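Local coordinates for BF1531-like N-terminal domain-containing protein (Bacteroides fragilis, PDB 3SLR), which is of unknown function, but in this N-terminal part binds magnesium in a phosphatase-like domain and may hydrolyse ester bonds, at residues A[81-86]-A[196-201]. Numbering follows the deposited sequence.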
loop_
_atom_site.group_PDB
_atom_site.type_symbol
_atom_site.label_atom_id
_atom_site.label_comp_id
_atom_site.label_asym_id
_atom_site.label_seq_id
_atom_site.Cartn_x
_atom_site.Cartn_y
_atom_site.Cartn_z
ATOM N N ILE A 81 -10.412 9.121 -9.508
ATOM C CA ILE A 81 -9.257 8.283 -9.762
ATOM C C ILE A 81 -8.884 8.429 -11.228
ATOM O O ILE A 81 -9.699 8.167 -12.120
ATOM C CB ILE A 81 -9.564 6.806 -9.461
ATOM C CG1 ILE A 81 -10.032 6.639 -8.016
ATOM C CG2 ILE A 81 -8.340 5.926 -9.766
ATOM C CD1 ILE A 81 -10.591 5.275 -7.734
ATOM N N ILE A 82 -7.656 8.867 -11.474
ATOM C CA ILE A 82 -7.148 9.001 -12.840
ATOM C C ILE A 82 -6.104 7.921 -13.090
ATOM O O ILE A 82 -5.154 7.766 -12.311
ATOM C CB ILE A 82 -6.465 10.372 -13.064
ATOM C CG1 ILE A 82 -7.382 11.530 -12.636
ATOM C CG2 ILE A 82 -5.984 10.514 -14.518
ATOM C CD1 ILE A 82 -8.605 11.724 -13.508
ATOM N N PHE A 83 -6.273 7.184 -14.181
ATOM C CA PHE A 83 -5.299 6.176 -14.573
ATOM C C PHE A 83 -4.720 6.515 -15.947
ATOM O O PHE A 83 -5.262 6.107 -16.976
ATOM C CB PHE A 83 -5.961 4.792 -14.607
ATOM C CG PHE A 83 -4.995 3.660 -14.839
ATOM C CD1 PHE A 83 -3.622 3.863 -14.752
ATOM C CD2 PHE A 83 -5.471 2.386 -15.130
ATOM C CE1 PHE A 83 -2.734 2.812 -14.957
ATOM C CE2 PHE A 83 -4.607 1.330 -15.325
ATOM C CZ PHE A 83 -3.226 1.537 -15.243
ATOM N N HIS A 84 -3.654 7.312 -15.949
ATOM C CA HIS A 84 -2.814 7.522 -17.126
ATOM C C HIS A 84 -1.736 6.440 -17.116
ATOM O O HIS A 84 -0.937 6.368 -16.181
ATOM C CB HIS A 84 -2.106 8.873 -17.029
ATOM C CG HIS A 84 -2.910 10.035 -17.523
ATOM N ND1 HIS A 84 -2.894 11.263 -16.896
ATOM C CD2 HIS A 84 -3.705 10.179 -18.611
ATOM C CE1 HIS A 84 -3.663 12.105 -17.560
ATOM N NE2 HIS A 84 -4.161 11.473 -18.609
ATOM N N SER A 85 -1.683 5.618 -18.154
ATOM C CA SER A 85 -0.735 4.506 -18.177
ATOM C C SER A 85 0.606 4.906 -18.763
ATOM O O SER A 85 0.689 5.747 -19.665
ATOM C CB SER A 85 -1.306 3.330 -18.975
ATOM O OG SER A 85 -1.449 3.685 -20.344
ATOM N N THR A 86 1.667 4.283 -18.270
ATOM C CA THR A 86 2.973 4.485 -18.889
ATOM C C THR A 86 2.927 4.061 -20.350
ATOM O O THR A 86 3.524 4.698 -21.216
ATOM C CB THR A 86 4.061 3.676 -18.176
ATOM O OG1 THR A 86 4.074 4.036 -16.795
ATOM C CG2 THR A 86 5.441 3.948 -18.794
ATOM N N ILE A 196 -7.001 -3.875 -22.054
ATOM C CA ILE A 196 -6.803 -3.953 -20.608
ATOM C C ILE A 196 -5.309 -4.073 -20.313
ATOM O O ILE A 196 -4.651 -4.982 -20.812
ATOM C CB ILE A 196 -7.552 -5.146 -19.994
ATOM C CG1 ILE A 196 -9.052 -5.037 -20.285
ATOM C CG2 ILE A 196 -7.304 -5.225 -18.481
ATOM C CD1 ILE A 196 -9.864 -6.202 -19.748
ATOM N N ILE A 197 -4.786 -3.156 -19.500
ATOM C CA ILE A 197 -3.341 -3.014 -19.321
ATOM C C ILE A 197 -2.830 -3.710 -18.068
ATOM O O ILE A 197 -1.630 -3.930 -17.923
ATOM C CB ILE A 197 -2.912 -1.516 -19.303
ATOM C CG1 ILE A 197 -1.427 -1.373 -19.669
ATOM C CG2 ILE A 197 -3.227 -0.862 -17.970
ATOM C CD1 ILE A 197 -1.204 -1.310 -21.160
ATOM N N LEU A 198 -3.737 -4.057 -17.162
ATOM C CA LEU A 198 -3.351 -4.788 -15.956
ATOM C C LEU A 198 -3.741 -6.258 -16.068
ATOM O O LEU A 198 -4.821 -6.584 -16.549
ATOM C CB LEU A 198 -4.020 -4.183 -14.717
ATOM C CG LEU A 198 -3.587 -2.762 -14.335
ATOM C CD1 LEU A 198 -4.532 -2.173 -13.286
ATOM C CD2 LEU A 198 -2.157 -2.758 -13.834
ATOM N N SER A 199 -2.863 -7.147 -15.612
ATOM C CA SER A 199 -3.165 -8.576 -15.634
ATOM C C SER A 199 -4.237 -8.927 -14.599
ATOM O O SER A 199 -4.493 -8.171 -13.660
ATOM C CB SER A 199 -1.903 -9.397 -15.373
ATOM O OG SER A 199 -1.485 -9.212 -14.031
ATOM N N LEU A 200 -4.851 -10.090 -14.770
ATOM C CA LEU A 200 -5.915 -10.536 -13.878
ATOM C C LEU A 200 -5.449 -10.573 -12.432
ATOM O O LEU A 200 -6.210 -10.242 -11.512
ATOM C CB LEU A 200 -6.418 -11.920 -14.300
ATOM C CG LEU A 200 -7.535 -12.533 -13.449
ATOM C CD1 LEU A 200 -8.723 -11.595 -13.362
ATOM C CD2 LEU A 200 -7.961 -13.885 -14.016
ATOM N N ASP A 201 -4.197 -10.971 -12.227
ATOM C CA ASP A 201 -3.679 -11.108 -10.875
ATOM C C ASP A 201 -3.190 -9.783 -10.308
ATOM O O ASP A 201 -3.061 -9.629 -9.095
ATOM C CB ASP A 201 -2.598 -12.180 -10.827
ATOM C CG ASP A 201 -3.157 -13.565 -11.071
ATOM O OD1 ASP A 201 -4.185 -13.910 -10.445
ATOM O OD2 ASP A 201 -2.586 -14.300 -11.900
#
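Ser85 OG holds two hydrogen bonds, to Asp30 OD1 and, as N-cap of helix 86-94, to the backbone N of Lys88. These bonds lie at the turn from strand 79-83 into helix 86-94, beside the segment 196-201. Ser85 only faces that loop, its CB standing 4.7 Å from Ile197 CG2. The touching falls to Phe83, and it is wholly apolar, with no hydrogen bond joining the two segments. With CG anti to the backbone N (chi1 -173°), the Phe83 ring reaches from the strand end toward the loop, and its far rim, CE2 and CZ, meets two branched side chains. Ile197 offers its CG2 methyl, 3.6 Å from Phe83 CZ and nearly as close to CE2. Leu198 comes from the direction opposite to Phe83 and lays its CD1 methyl 4.1 Å from Phe83 CE2. The two methyls lie on opposite sides of the ring plane, both approaching obliquely, so the ring rim enters a fork between consecutive residues of the loop. With CG1 of Ile197 anti to the backbone N (chi1 -158°), CG2 lies between that N and the carbonyl carbon and meets the phenyl rim. Tyr126 adds an edge-to-face ring contact with Phe83, and Leu36 of helix 34-46 packs on it as well. All three touching residues are buried. The contact packs the loop between helices 188-194 and 203-217 against the carboxyl end of the middle strand of a five-stranded parallel sheet, consistent with the alpha/beta fold of the SGNH-hydrolase clan, to which this FkbH N-terminal domain is assigned.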